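Local coordinates for protein nuclear RNA export factor 2 (Drosophila melanogaster, PDB 6MRK) that acts with Panx, Piwi and Nxt1 in cotranscriptional transposon silencing in the ovary and may take part in mRNA export, seen here as its NTF2-like domain, at residues 2-11 and 110-119; 66-74 and 98-106. One frame throughout, in Å; residues are numbered along the deposited sequence.

Overall arrangement
Both contacts belong to the NTF2-like domain of the protein and share strand 104-119, whose two ends they use. Contact 1 sets short strand 5-6, within residues 2-11, parallel to the far part of that strand; it is the outermost strand of the mixed sheet on that side within this chain. Contact 2 packs the end of helix 59-70 on the link between helix 92-99 and strand 104-119. Their centres lie about 15 Å and 11 Å from that of the chain, on opposite sides of it and about 26 Å apart. Along the sequence contact 2 is nested inside the loop that contact 1 closes. A second protein meets several residues of contact 1 and Arg74 of segment 66-74.

Contact 1. Residues 2-11 and 110-119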
ATOM      1  N   GLN A   2      14.795  -8.672   8.906  1.00 47.98           N
ATOM      2  CA  GLN A   2      13.517  -8.935   8.145  1.00 46.55           C
ATOM      3  C   GLN A   2      12.448  -9.547   9.059  1.00 45.62           C
ATOM      4  O   GLN A   2      12.650 -10.699   9.485  1.00 44.03           O
ATOM      5  CB  GLN A   2      13.767  -9.910   6.999  1.00 44.96           C
ATOM      6  CG  GLN A   2      14.713  -9.370   5.940  1.00 45.90           C
ATOM      7  CD  GLN A   2      14.488 -10.070   4.622  1.00 45.55           C
ATOM      8  OE1 GLN A   2      14.190 -11.264   4.584  1.00 47.83           O
ATOM      9  NE2 GLN A   2      14.590  -9.326   3.530  1.00 42.38           N
ATOM     10  N   LYS A   3      11.346  -8.828   9.322  1.00 46.47           N
ATOM     11  CA  LYS A   3      10.179  -9.376  10.069  1.00 42.62           C
ATOM     12  C   LYS A   3       8.915  -9.302   9.204  1.00 41.69           C
ATOM     13  O   LYS A   3       8.647  -8.245   8.588  1.00 40.95           O
ATOM     14  CB  LYS A   3       9.940  -8.675  11.407  1.00 41.36           C
ATOM     15  CG  LYS A   3       9.561  -9.663  12.498  1.00 45.66           C
ATOM     16  CD  LYS A   3       8.956  -9.072  13.734  1.00 46.92           C
ATOM     17  CE  LYS A   3       9.924  -8.186  14.481  1.00 50.58           C
ATOM     18  NZ  LYS A   3      11.180  -8.880  14.845  1.00 55.49           N
ATOM     19  N   ASN A   4       8.174 -10.408   9.165  1.00 37.58           N
ATOM     20  CA  ASN A   4       6.852 -10.507   8.506  1.00 34.29           C
ATOM     21  C   ASN A   4       5.798 -10.427   9.609  1.00 33.65           C
ATOM     22  O   ASN A   4       6.031 -10.980  10.681  1.00 32.84           O
ATOM     23  CB  ASN A   4       6.708 -11.796   7.693  1.00 31.91           C
ATOM     24  CG  ASN A   4       7.657 -11.853   6.519  1.00 32.40           C
ATOM     25  OD1 ASN A   4       8.013 -10.827   5.956  1.00 33.80           O
ATOM     26  ND2 ASN A   4       8.081 -13.047   6.140  1.00 32.52           N
ATOM     27  N   PHE A   5       4.684  -9.760   9.342  1.00 34.77           N
ATOM     28  CA  PHE A   5       3.511  -9.747  10.241  1.00 35.45           C
ATOM     29  C   PHE A   5       2.445 -10.709   9.688  1.00 36.46           C
ATOM     30  O   PHE A   5       2.285 -10.828   8.449  1.00 35.87           O
ATOM     31  CB  PHE A   5       3.025  -8.310  10.424  1.00 35.80           C
ATOM     32  CG  PHE A   5       1.867  -8.209  11.373  1.00 34.51           C
ATOM     33  CD1 PHE A   5       2.038  -8.501  12.713  1.00 34.61           C
ATOM     34  CD2 PHE A   5       0.603  -7.886  10.918  1.00 34.43           C
ATOM     35  CE1 PHE A   5       0.964  -8.454  13.588  1.00 35.59           C
ATOM     36  CE2 PHE A   5      -0.472  -7.846  11.792  1.00 35.47           C
ATOM     37  CZ  PHE A   5      -0.292  -8.133  13.125  1.00 34.88           C
ATOM     38  N   LEU A   6       1.779 -11.426  10.599  1.00 37.19           N
ATOM     39  CA  LEU A   6       0.648 -12.333  10.292  1.00 36.79           C
ATOM     40  C   LEU A   6      -0.507 -12.064  11.256  1.00 38.09           C
ATOM     41  O   LEU A   6      -0.407 -12.394  12.418  1.00 42.76           O
ATOM     42  CB  LEU A   6       1.111 -13.784  10.383  1.00 34.62           C
ATOM     43  CG  LEU A   6       0.358 -14.757   9.489  1.00 35.37           C
ATOM     44  CD1 LEU A   6       0.047 -14.141   8.137  1.00 38.34           C
ATOM     45  CD2 LEU A   6       1.160 -16.022   9.310  1.00 35.57           C
ATOM     46  N   CYS A   7      -1.541 -11.431  10.727  1.00 40.92           N
ATOM     47  CA  CYS A   7      -2.932 -11.304  11.227  1.00 40.78           C
ATOM     48  C   CYS A   7      -3.380 -12.514  12.058  1.00 39.83           C
ATOM     49  O   CYS A   7      -3.746 -12.360  13.229  1.00 37.89           O
ATOM     50  CB  CYS A   7      -3.799 -11.263   9.974  1.00 40.51           C
ATOM     51  SG  CYS A   7      -5.235 -10.206  10.129  1.00 48.74           S
ATOM     52  N   ASP A   8      -3.400 -13.668  11.400  1.00 40.05           N
ATOM     53  CA  ASP A   8      -4.022 -14.935  11.834  1.00 40.95           C
ATOM     54  C   ASP A   8      -3.161 -16.027  11.213  1.00 39.36           C
ATOM     55  O   ASP A   8      -2.736 -15.855  10.070  1.00 40.25           O
ATOM     56  CB  ASP A   8      -5.483 -15.030  11.375  1.00 44.76           C
ATOM     57  CG  ASP A   8      -6.165 -16.357  11.684  1.00 48.72           C
ATOM     58  OD1 ASP A   8      -5.470 -17.400  11.695  1.00 53.85           O
ATOM     59  OD2 ASP A   8      -7.385 -16.342  11.915  1.00 52.98           O
ATOM     60  N   THR A   9      -2.935 -17.113  11.933  1.00 39.76           N
ATOM     61  CA  THR A   9      -2.114 -18.249  11.471  1.00 39.89           C
ATOM     62  C   THR A   9      -2.847 -19.036  10.378  1.00 40.86           C
ATOM     63  O   THR A   9      -2.195 -19.903   9.793  1.00 44.20           O
ATOM     64  CB  THR A   9      -1.764 -19.133  12.663  1.00 40.33           C
ATOM     65  OG1 THR A   9      -2.988 -19.392  13.348  1.00 41.98           O
ATOM     66  CG2 THR A   9      -0.790 -18.461  13.602  1.00 41.08           C
ATOM     67  N   GLY A  10      -4.137 -18.768  10.138  1.00 39.23           N
ATOM     68  CA  GLY A  10      -4.922 -19.369   9.043  1.00 41.08           C
ATOM     69  C   GLY A  10      -4.569 -18.738   7.713  1.00 41.95           C
ATOM     70  O   GLY A  10      -4.628 -19.417   6.671  1.00 47.72           O
ATOM     71  N   ALA A  11      -4.152 -17.482   7.764  1.00 42.69           N
ATOM     72  CA  ALA A  11      -3.726 -16.678   6.604  1.00 42.56           C
ATOM     73  C   ALA A  11      -2.338 -17.106   6.117  1.00 41.24           C
ATOM     74  O   ALA A  11      -1.909 -16.586   5.079  1.00 41.00           O
ATOM     75  CB  ALA A  11      -3.717 -15.225   7.002  1.00 45.03           C
ATOM     76  N   HIS A 110      13.470 -13.328  -2.034  1.00 44.26           N
ATOM     77  CA  HIS A 110      14.224 -13.388  -0.753  1.00 47.88           C
ATOM     78  C   HIS A 110      14.102 -12.061   0.009  1.00 44.05           C
ATOM     79  O   HIS A 110      14.338 -12.056   1.224  1.00 42.63           O
ATOM     80  CB  HIS A 110      15.702 -13.699  -1.013  1.00 55.24           C
ATOM     81  CG  HIS A 110      15.986 -15.136  -1.293  1.00 64.80           C
ATOM     82  ND1 HIS A 110      17.269 -15.661  -1.214  1.00 69.56           N
ATOM     83  CD2 HIS A 110      15.175 -16.158  -1.651  1.00 71.57           C
ATOM     84  CE1 HIS A 110      17.234 -16.945  -1.509  1.00 72.09           C
ATOM     85  NE2 HIS A 110      15.958 -17.275  -1.787  1.00 74.13           N
ATOM     86  N   SER A 111      13.786 -10.965  -0.681  1.00 40.77           N
ATOM     87  CA  SER A 111      13.885  -9.595  -0.122  1.00 38.80           C
ATOM     88  C   SER A 111      12.549  -9.182   0.491  1.00 38.88           C
ATOM     89  O   SER A 111      12.505  -8.113   1.121  1.00 40.05           O
ATOM     90  CB  SER A 111      14.337  -8.616  -1.174  1.00 36.37           C
ATOM     91  OG  SER A 111      13.266  -8.212  -2.014  1.00 33.82           O
ATOM     92  N   LEU A 112      11.520 -10.015   0.334  1.00 35.98           N
ATOM     93  CA  LEU A 112      10.122  -9.578   0.523  1.00 38.31           C
ATOM     94  C   LEU A 112       9.761  -9.593   1.998  1.00 36.23           C
ATOM     95  O   LEU A 112       9.921 -10.644   2.622  1.00 34.64           O
ATOM     96  CB  LEU A 112       9.173 -10.511  -0.229  1.00 41.18           C
ATOM     97  CG  LEU A 112       9.254 -10.470  -1.752  1.00 42.92           C
ATOM     98  CD1 LEU A 112       8.179 -11.375  -2.321  1.00 41.26           C
ATOM     99  CD2 LEU A 112       9.121  -9.047  -2.300  1.00 43.01           C
ATOM    100  N   GLN A 113       9.193  -8.487   2.475  1.00 35.65           N
ATOM    101  CA  GLN A 113       8.623  -8.380   3.835  1.00 36.21           C
ATOM    102  C   GLN A 113       7.116  -8.198   3.710  1.00 34.60           C
ATOM    103  O   GLN A 113       6.687  -7.331   2.937  1.00 33.17           O
ATOM    104  CB  GLN A 113       9.323  -7.271   4.606  1.00 40.42           C
ATOM    105  CG  GLN A 113      10.725  -7.690   5.011  1.00 46.61           C
ATOM    106  CD  GLN A 113      11.505  -6.602   5.701  1.00 50.08           C
ATOM    107  OE1 GLN A 113      11.783  -6.676   6.898  1.00 55.51           O
ATOM    108  NE2 GLN A 113      11.870  -5.588   4.933  1.00 48.51           N
ATOM    109  N   THR A 114       6.385  -9.019   4.463  1.00 33.34           N
ATOM    110  CA  THR A 114       4.937  -9.294   4.364  1.00 31.94           C
ATOM    111  C   THR A 114       4.262  -8.639   5.567  1.00 32.39           C
ATOM    112  O   THR A 114       4.843  -8.625   6.661  1.00 31.77           O
ATOM    113  CB  THR A 114       4.753 -10.815   4.260  1.00 34.34           C
ATOM    114  OG1 THR A 114       4.507 -10.999   2.871  1.00 34.43           O
ATOM    115  CG2 THR A 114       3.659 -11.420   5.125  1.00 35.68           C
ATOM    116  N   ASP A 115       3.067  -8.111   5.380  1.00 34.34           N
ATOM    117  CA  ASP A 115       2.204  -7.683   6.508  1.00 36.27           C
ATOM    118  C   ASP A 115       0.771  -8.053   6.151  1.00 32.56           C
ATOM    119  O   ASP A 115       0.190  -7.340   5.342  1.00 32.62           O
ATOM    120  CB  ASP A 115       2.303  -6.177   6.788  1.00 39.35           C
ATOM    121  CG  ASP A 115       3.671  -5.701   7.242  1.00 44.27           C
ATOM    122  OD1 ASP A 115       4.559  -5.596   6.368  1.00 47.91           O
ATOM    123  OD2 ASP A 115       3.842  -5.438   8.462  1.00 49.65           O
ATOM    124  N   VAL A 116       0.232  -9.132   6.708  1.00 31.37           N
ATOM    125  CA  VAL A 116      -1.215  -9.456   6.544  1.00 31.12           C
ATOM    126  C   VAL A 116      -1.955  -8.744   7.668  1.00 29.50           C
ATOM    127  O   VAL A 116      -1.638  -9.004   8.812  1.00 33.12           O
ATOM    128  CB  VAL A 116      -1.495 -10.969   6.555  1.00 32.64           C
ATOM    129  CG1 VAL A 116      -2.972 -11.234   6.325  1.00 32.88           C
ATOM    130  CG2 VAL A 116      -0.651 -11.722   5.533  1.00 31.37           C
ATOM    131  N   MET A 117      -2.890  -7.863   7.347  1.00 29.14           N
ATOM    132  CA  MET A 117      -3.418  -6.891   8.334  1.00 30.09           C
ATOM    133  C   MET A 117      -4.867  -7.218   8.686  1.00 33.14           C
ATOM    134  O   MET A 117      -5.267  -6.847   9.794  1.00 38.99           O
ATOM    135  CB  MET A 117      -3.336  -5.464   7.793  1.00 28.64           C
ATOM    136  CG  MET A 117      -1.941  -5.084   7.304  1.00 28.81           C
ATOM    137  SD  MET A 117      -0.684  -4.790   8.592  1.00 29.62           S
ATOM    138  CE  MET A 117      -1.598  -3.805   9.780  1.00 27.62           C
ATOM    139  N   HIS A 118      -5.627  -7.838   7.778  1.00 34.45           N
ATOM    140  CA  HIS A 118      -6.996  -8.360   8.034  1.00 35.00           C
ATOM    141  C   HIS A 118      -7.132  -9.712   7.358  1.00 35.72           C
ATOM    142  O   HIS A 118      -6.456  -9.948   6.353  1.00 37.47           O
ATOM    143  CB  HIS A 118      -8.074  -7.407   7.546  1.00 37.18           C
ATOM    144  CG  HIS A 118      -7.931  -6.062   8.163  1.00 43.78           C
ATOM    145  ND1 HIS A 118      -8.222  -4.890   7.479  1.00 52.29           N
ATOM    146  CD2 HIS A 118      -7.474  -5.690   9.376  1.00 45.07           C
ATOM    147  CE1 HIS A 118      -7.975  -3.856   8.259  1.00 53.79           C
ATOM    148  NE2 HIS A 118      -7.519  -4.326   9.436  1.00 51.48           N
ATOM    149  N   TYR A 119      -7.957 -10.578   7.919  1.00 35.84           N
ATOM    150  CA  TYR A 119      -8.250 -11.881   7.298  1.00 35.71           C
ATOM    151  C   TYR A 119      -9.518 -12.458   7.900  1.00 35.41           C
ATOM    152  O   TYR A 119      -9.547 -12.650   9.103  1.00 34.82           O
ATOM    153  CB  TYR A 119      -7.072 -12.824   7.484  1.00 35.29           C
ATOM    154  CG  TYR A 119      -7.306 -14.190   6.906  1.00 36.25           C
ATOM    155  CD1 TYR A 119      -7.045 -14.463   5.581  1.00 38.49           C
ATOM    156  CD2 TYR A 119      -7.789 -15.215   7.695  1.00 40.09           C
ATOM    157  CE1 TYR A 119      -7.234 -15.732   5.059  1.00 42.45           C
ATOM    158  CE2 TYR A 119      -7.995 -16.487   7.194  1.00 41.97           C
ATOM    159  CZ  TYR A 119      -7.710 -16.750   5.870  1.00 44.18           C
ATOM    160  OH  TYR A 119      -7.911 -18.012   5.392  1.00 46.18           O
TER
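Phe5 and Cys7 dock onto the strand through Thr114 and Val116, and this end holds the closer packing. Phe5 N donates to Thr114 O (2.9 Å), Phe5 O receives Val116 N (3.2 Å), and Cys7 N donates to Val116 O (3.1 Å), while Cys7 CB packs on Val116 CG1. With CG of Phe5 anti to the backbone N (chi1 -178°), its side chain crosses Met117 at about a right angle, SD 4.1 Å from Phe5 CD2 and oblique to the ring, a Met-aromatic contact. On the other face of the sheet Leu6 CD1 lies beside Val116 CG2 (3.6 Å), the two side chains pointing the same way. After the type I turn Asp8-Ala11, Ala11 CB sits over one face of the Tyr119 ring, 3.9 Å from its centroid, a CH-pi contact.

Gln2, Lys3 and Asn4 are exposed. Looseness lies at Gln2 and Lys3, whose N reaches Gln113 OE1 at 3.3 Å and 136°; Asn4 OD1 is the firm exception, accepting Thr114 N (2.9 Å) from above its carbonyl plane.

The result is a short, weakly bonded parallel edge strand, resting on Phe5 with Asp115. Strand 123-135 flanks 113-119 on its other side, helix 12-27 packs on Thr114 and Val116, and another protein chain binds the Asp115 carboxylate.

Contact 2. Residues 66-74 and 98-106; sequences LSKYNRHAR and ILLQLPRVT
Tyr69 and His72 each present a ring to the link between helix 92-99 and strand 104-119. Pro103 lies over one face of the Tyr69 ring, CD standing 4.1 Å from the centroid and 27° off the ring normal, which identifies a CH-pi contact. The proline is displaced toward the hydroxyl end, as its CG approaches CZ rather than the CB end of the ring. Tyr69 CG is anti to its carbonyl carbon (chi1 -60°), a setting that carries the ring across toward the proline although the side chain does not start out facing it. Lys68 adds its CB to Pro103 CD (3.8 Å), while its amine end leads away.

Leu102 joins the two aromatic groups. Its CD2 comes obliquely to both rings, 4.1 Å from Tyr69 CD1 and 4.1 Å from His72 CD2; the tyrosine and leucine side chains cross at about a right angle.

The imidazole of His72 is held between aliphatic groups. Ile98 CG2 lies over one face, 4.2 Å from the centroid, and Arg71 CG lies over the opposite face. The side chains of His72 and Ile98 run past each other in opposite directions, bringing Ile98 CD1 to 3.8 Å from His72 ND1. Gln101 crosses His72 at about a right angle, its amide near the imidazole CE1 and NE2 and turned 78° against the ring plane.

Polar linkage is sparse: one water donates to Pro103 O (2.7 Å) and makes a weak bond with Tyr69 OH, which is also weakly bonded to Asp134. Arg32 bonds to the carbonyls of Leu99, Leu102 and Pro103. Leu102 also packs on Leu47 of strand 44-49 and Phe26 of helix 12-27, and Val105 continues onto Leu132 of strand 123-135.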
ATOM      1  N   LEU A  66      12.468   5.622 -15.038  1.00 43.23           N
ATOM      2  CA  LEU A  66      11.499   5.921 -13.947  1.00 40.54           C
ATOM      3  C   LEU A  66      10.253   6.614 -14.489  1.00 38.97           C
ATOM      4  O   LEU A  66       9.223   6.601 -13.785  1.00 37.68           O
ATOM      5  CB  LEU A  66      12.152   6.839 -12.920  1.00 42.36           C
ATOM      6  CG  LEU A  66      12.883   6.132 -11.792  1.00 46.24           C
ATOM      7  CD1 LEU A  66      13.373   7.160 -10.813  1.00 49.42           C
ATOM      8  CD2 LEU A  66      11.995   5.125 -11.076  1.00 47.80           C
ATOM      9  N   SER A  67      10.358   7.251 -15.654  1.00 38.68           N
ATOM     10  CA  SER A  67       9.213   7.919 -16.318  1.00 40.06           C
ATOM     11  C   SER A  67       8.160   6.867 -16.705  1.00 38.05           C
ATOM     12  O   SER A  67       6.979   7.214 -16.796  1.00 38.57           O
ATOM     13  CB  SER A  67       9.670   8.749 -17.488  1.00 40.78           C
ATOM     14  OG  SER A  67      10.218   7.936 -18.507  1.00 42.20           O
ATOM     15  N   LYS A  68       8.567   5.616 -16.898  1.00 37.17           N
ATOM     16  CA  LYS A  68       7.651   4.521 -17.294  1.00 39.08           C
ATOM     17  C   LYS A  68       6.568   4.370 -16.222  1.00 37.60           C
ATOM     18  O   LYS A  68       5.429   4.003 -16.577  1.00 38.22           O
ATOM     19  CB  LYS A  68       8.427   3.216 -17.477  1.00 42.06           C
ATOM     20  CG  LYS A  68       9.533   3.262 -18.517  1.00 46.32           C
ATOM     21  CD  LYS A  68       9.037   3.299 -19.941  1.00 52.05           C
ATOM     22  CE  LYS A  68      10.181   3.425 -20.931  1.00 57.37           C
ATOM     23  NZ  LYS A  68       9.794   4.186 -22.144  1.00 56.74           N
ATOM     24  N   TYR A  69       6.936   4.614 -14.960  1.00 37.75           N
ATOM     25  CA  TYR A  69       6.043   4.570 -13.771  1.00 39.84           C
ATOM     26  C   TYR A  69       5.441   5.955 -13.550  1.00 39.58           C
ATOM     27  O   TYR A  69       4.220   6.067 -13.380  1.00 38.11           O
ATOM     28  CB  TYR A  69       6.799   4.134 -12.511  1.00 39.24           C
ATOM     29  CG  TYR A  69       7.418   2.767 -12.628  1.00 40.78           C
ATOM     30  CD1 TYR A  69       6.655   1.623 -12.456  1.00 38.78           C
ATOM     31  CD2 TYR A  69       8.760   2.619 -12.966  1.00 40.14           C
ATOM     32  CE1 TYR A  69       7.216   0.364 -12.598  1.00 39.87           C
ATOM     33  CE2 TYR A  69       9.332   1.365 -13.119  1.00 39.84           C
ATOM     34  CZ  TYR A  69       8.557   0.231 -12.926  1.00 41.52           C
ATOM     35  OH  TYR A  69       9.110  -1.020 -13.040  1.00 43.61           O
ATOM     36  N   ASN A  70       6.301   6.970 -13.561  1.00 41.26           N
ATOM     37  CA  ASN A  70       5.930   8.373 -13.247  1.00 43.68           C
ATOM     38  C   ASN A  70       4.801   8.869 -14.154  1.00 44.66           C
ATOM     39  O   ASN A  70       3.929   9.622 -13.655  1.00 47.52           O
ATOM     40  CB  ASN A  70       7.118   9.322 -13.368  1.00 42.69           C
ATOM     41  CG  ASN A  70       7.725   9.603 -12.015  1.00 44.34           C
ATOM     42  OD1 ASN A  70       7.037  10.105 -11.125  1.00 44.47           O
ATOM     43  ND2 ASN A  70       8.992   9.263 -11.842  1.00 45.46           N
ATOM     44  N   ARG A  71       4.809   8.505 -15.434  1.00 42.73           N
ATOM     45  CA  ARG A  71       3.809   9.055 -16.389  1.00 44.74           C
ATOM     46  C   ARG A  71       2.393   8.696 -15.928  1.00 43.21           C
ATOM     47  O   ARG A  71       1.451   9.332 -16.418  1.00 45.52           O
ATOM     48  CB  ARG A  71       4.038   8.574 -17.824  1.00 45.76           C
ATOM     49  CG  ARG A  71       4.111   7.066 -17.990  1.00 48.43           C
ATOM     50  CD  ARG A  71       3.864   6.688 -19.430  1.00 54.00           C
ATOM     51  NE  ARG A  71       4.855   7.322 -20.300  1.00 64.11           N
ATOM     52  CZ  ARG A  71       5.714   6.699 -21.112  1.00 64.97           C
ATOM     53  NH1 ARG A  71       5.742   5.374 -21.212  1.00 63.35           N
ATOM     54  NH2 ARG A  71       6.541   7.426 -21.843  1.00 63.64           N
ATOM     55  N   HIS A  72       2.250   7.738 -15.013  1.00 40.40           N
ATOM     56  CA  HIS A  72       0.944   7.250 -14.503  1.00 38.84           C
ATOM     57  C   HIS A  72       0.776   7.563 -13.018  1.00 37.96           C
ATOM     58  O   HIS A  72      -0.315   7.255 -12.473  1.00 36.96           O
ATOM     59  CB  HIS A  72       0.852   5.734 -14.675  1.00 41.09           C
ATOM     60  CG  HIS A  72       0.994   5.267 -16.081  1.00 42.22           C
ATOM     61  ND1 HIS A  72       0.033   5.536 -17.041  1.00 44.72           N
ATOM     62  CD2 HIS A  72       1.956   4.535 -16.681  1.00 40.37           C
ATOM     63  CE1 HIS A  72       0.408   5.005 -18.184  1.00 43.33           C
ATOM     64  NE2 HIS A  72       1.585   4.380 -17.986  1.00 44.05           N
ATOM     65  N   ALA A  73       1.811   8.106 -12.368  1.00 34.88           N
ATOM     66  CA  ALA A  73       1.873   8.174 -10.894  1.00 32.36           C
ATOM     67  C   ALA A  73       0.870   9.213 -10.406  1.00 29.49           C
ATOM     68  O   ALA A  73       0.469  10.076 -11.189  1.00 29.15           O
ATOM     69  CB  ALA A  73       3.270   8.456 -10.418  1.00 32.72           C
ATOM     70  N   ARG A  74       0.455   9.055  -9.159  1.00 28.72           N
ATOM     71  CA  ARG A  74      -0.576   9.870  -8.488  1.00 28.78           C
ATOM     72  C   ARG A  74       0.030  10.417  -7.205  1.00 28.07           C
ATOM     73  O   ARG A  74       0.825   9.716  -6.561  1.00 25.45           O
ATOM     74  CB  ARG A  74      -1.787   8.996  -8.180  1.00 29.67           C
ATOM     75  CG  ARG A  74      -3.061   9.769  -7.890  1.00 31.50           C
ATOM     76  CD  ARG A  74      -4.055   8.889  -7.164  1.00 32.42           C
ATOM     77  NE  ARG A  74      -5.281   9.586  -6.786  1.00 32.63           N
ATOM     78  CZ  ARG A  74      -5.961   9.378  -5.663  1.00 31.85           C
ATOM     79  NH1 ARG A  74      -5.529   8.503  -4.773  1.00 34.21           N
ATOM     80  NH2 ARG A  74      -7.060  10.068  -5.413  1.00 31.85           N
ATOM     81  N   ILE A  98      -3.396  -0.145 -17.818  1.00 33.72           N
ATOM     82  CA  ILE A  98      -2.230   0.618 -17.273  1.00 33.00           C
ATOM     83  C   ILE A  98      -1.103  -0.376 -17.007  1.00 31.51           C
ATOM     84  O   ILE A  98       0.051  -0.062 -17.337  1.00 33.97           O
ATOM     85  CB  ILE A  98      -2.588   1.426 -16.000  1.00 34.53           C
ATOM     86  CG1 ILE A  98      -3.542   2.581 -16.307  1.00 34.18           C
ATOM     87  CG2 ILE A  98      -1.325   1.931 -15.303  1.00 34.53           C
ATOM     88  CD1 ILE A  98      -3.088   3.462 -17.464  1.00 36.33           C
ATOM     89  N   LEU A  99      -1.451  -1.519 -16.425  1.00 30.49           N
ATOM     90  CA  LEU A  99      -0.498  -2.548 -15.954  1.00 31.23           C
ATOM     91  C   LEU A  99       0.318  -3.092 -17.128  1.00 32.95           C
ATOM     92  O   LEU A  99       1.451  -3.543 -16.891  1.00 35.42           O
ATOM     93  CB  LEU A  99      -1.293  -3.667 -15.276  1.00 32.89           C
ATOM     94  CG  LEU A  99      -1.264  -3.705 -13.746  1.00 32.87           C
ATOM     95  CD1 LEU A  99      -1.444  -2.336 -13.122  1.00 33.36           C
ATOM     96  CD2 LEU A  99      -2.325  -4.649 -13.232  1.00 33.53           C
ATOM     97  N   LEU A 100      -0.240  -3.079 -18.337  1.00 33.41           N
ATOM     98  CA  LEU A 100       0.428  -3.636 -19.538  1.00 34.96           C
ATOM     99  C   LEU A 100       1.439  -2.646 -20.116  1.00 34.64           C
ATOM    100  O   LEU A 100       2.193  -3.043 -21.025  1.00 36.88           O
ATOM    101  CB  LEU A 100      -0.642  -3.992 -20.571  1.00 37.17           C
ATOM    102  CG  LEU A 100      -1.438  -5.255 -20.255  1.00 36.82           C
ATOM    103  CD1 LEU A 100      -2.340  -5.613 -21.412  1.00 39.18           C
ATOM    104  CD2 LEU A 100      -0.512  -6.418 -19.962  1.00 38.60           C
ATOM    105  N   GLN A 101       1.434  -1.408 -19.631  1.00 33.97           N
ATOM    106  CA  GLN A 101       2.334  -0.330 -20.104  1.00 32.97           C
ATOM    107  C   GLN A 101       3.561  -0.235 -19.212  1.00 35.10           C
ATOM    108  O   GLN A 101       4.488   0.521 -19.572  1.00 37.14           O
ATOM    109  CB  GLN A 101       1.624   1.011 -20.056  1.00 31.79           C
ATOM    110  CG  GLN A 101       0.272   0.967 -20.733  1.00 33.48           C
ATOM    111  CD  GLN A 101      -0.278   2.352 -20.917  1.00 32.26           C
ATOM    112  OE1 GLN A 101      -1.383   2.656 -20.488  1.00 35.57           O
ATOM    113  NE2 GLN A 101       0.511   3.221 -21.517  1.00 31.71           N
ATOM    114  N   LEU A 102       3.544  -0.911 -18.066  1.00 35.00           N
ATOM    115  CA  LEU A 102       4.660  -0.828 -17.102  1.00 34.90           C
ATOM    116  C   LEU A 102       5.776  -1.718 -17.623  1.00 38.75           C
ATOM    117  O   LEU A 102       5.568  -2.594 -18.462  1.00 42.99           O
ATOM    118  CB  LEU A 102       4.171  -1.237 -15.715  1.00 34.07           C
ATOM    119  CG  LEU A 102       3.051  -0.369 -15.147  1.00 32.90           C
ATOM    120  CD1 LEU A 102       2.614  -0.896 -13.793  1.00 32.24           C
ATOM    121  CD2 LEU A 102       3.485   1.085 -15.035  1.00 32.60           C
ATOM    122  N   PRO A 103       7.028  -1.449 -17.223  1.00 42.50           N
ATOM    123  CA  PRO A 103       8.142  -2.273 -17.672  1.00 41.13           C
ATOM    124  C   PRO A 103       8.078  -3.706 -17.148  1.00 40.46           C
ATOM    125  O   PRO A 103       7.374  -3.993 -16.222  1.00 41.26           O
ATOM    126  CB  PRO A 103       9.383  -1.572 -17.102  1.00 42.25           C
ATOM    127  CG  PRO A 103       8.847  -0.701 -15.984  1.00 43.28           C
ATOM    128  CD  PRO A 103       7.448  -0.301 -16.402  1.00 43.20           C
ATOM    129  N   ARG A 104       8.865  -4.560 -17.775  1.00 42.62           N
ATOM    130  CA  ARG A 104       9.124  -5.930 -17.304  1.00 44.08           C
ATOM    131  C   ARG A 104       9.924  -5.849 -16.009  1.00 43.64           C
ATOM    132  O   ARG A 104      10.792  -4.954 -15.901  1.00 40.60           O
ATOM    133  CB  ARG A 104       9.911  -6.703 -18.357  1.00 46.44           C
ATOM    134  CG  ARG A 104       9.689  -8.196 -18.245  1.00 48.75           C
ATOM    135  CD  ARG A 104      10.422  -8.931 -19.323  1.00 50.66           C
ATOM    136  NE  ARG A 104      10.512 -10.322 -18.923  1.00 57.37           N
ATOM    137  CZ  ARG A 104      10.900 -11.315 -19.709  1.00 60.60           C
ATOM    138  NH1 ARG A 104      11.254 -11.077 -20.962  1.00 63.86           N
ATOM    139  NH2 ARG A 104      10.933 -12.547 -19.236  1.00 63.63           N
ATOM    140  N   VAL A 105       9.648  -6.754 -15.073  1.00 44.79           N
ATOM    141  CA  VAL A 105      10.383  -6.822 -13.780  1.00 42.20           C
ATOM    142  C   VAL A 105      10.766  -8.277 -13.520  1.00 39.64           C
ATOM    143  O   VAL A 105      10.320  -9.145 -14.269  1.00 45.94           O
ATOM    144  CB  VAL A 105       9.557  -6.226 -12.619  1.00 39.99           C
ATOM    145  CG1 VAL A 105       9.183  -4.771 -12.869  1.00 39.56           C
ATOM    146  CG2 VAL A 105       8.312  -7.052 -12.321  1.00 38.44           C
ATOM    147  N   THR A 106      11.633  -8.468 -12.533  1.00 37.98           N
ATOM    148  CA  THR A 106      11.933  -9.722 -11.804  1.00 37.53           C
ATOM    149  C   THR A 106      11.984  -9.324 -10.322  1.00 37.83           C
ATOM    150  O   THR A 106      12.851  -8.521  -9.967  1.00 35.21           O
ATOM    151  CB  THR A 106      13.257 -10.326 -12.300  1.00 36.97           C
ATOM    152  OG1 THR A 106      13.069 -10.762 -13.648  1.00 41.52           O
ATOM    153  CG2 THR A 106      13.750 -11.500 -11.492  1.00 34.70           C
TER
HETATM  154  O   HOH W   1       6.615  -3.155 -13.754  1.00 41.43           O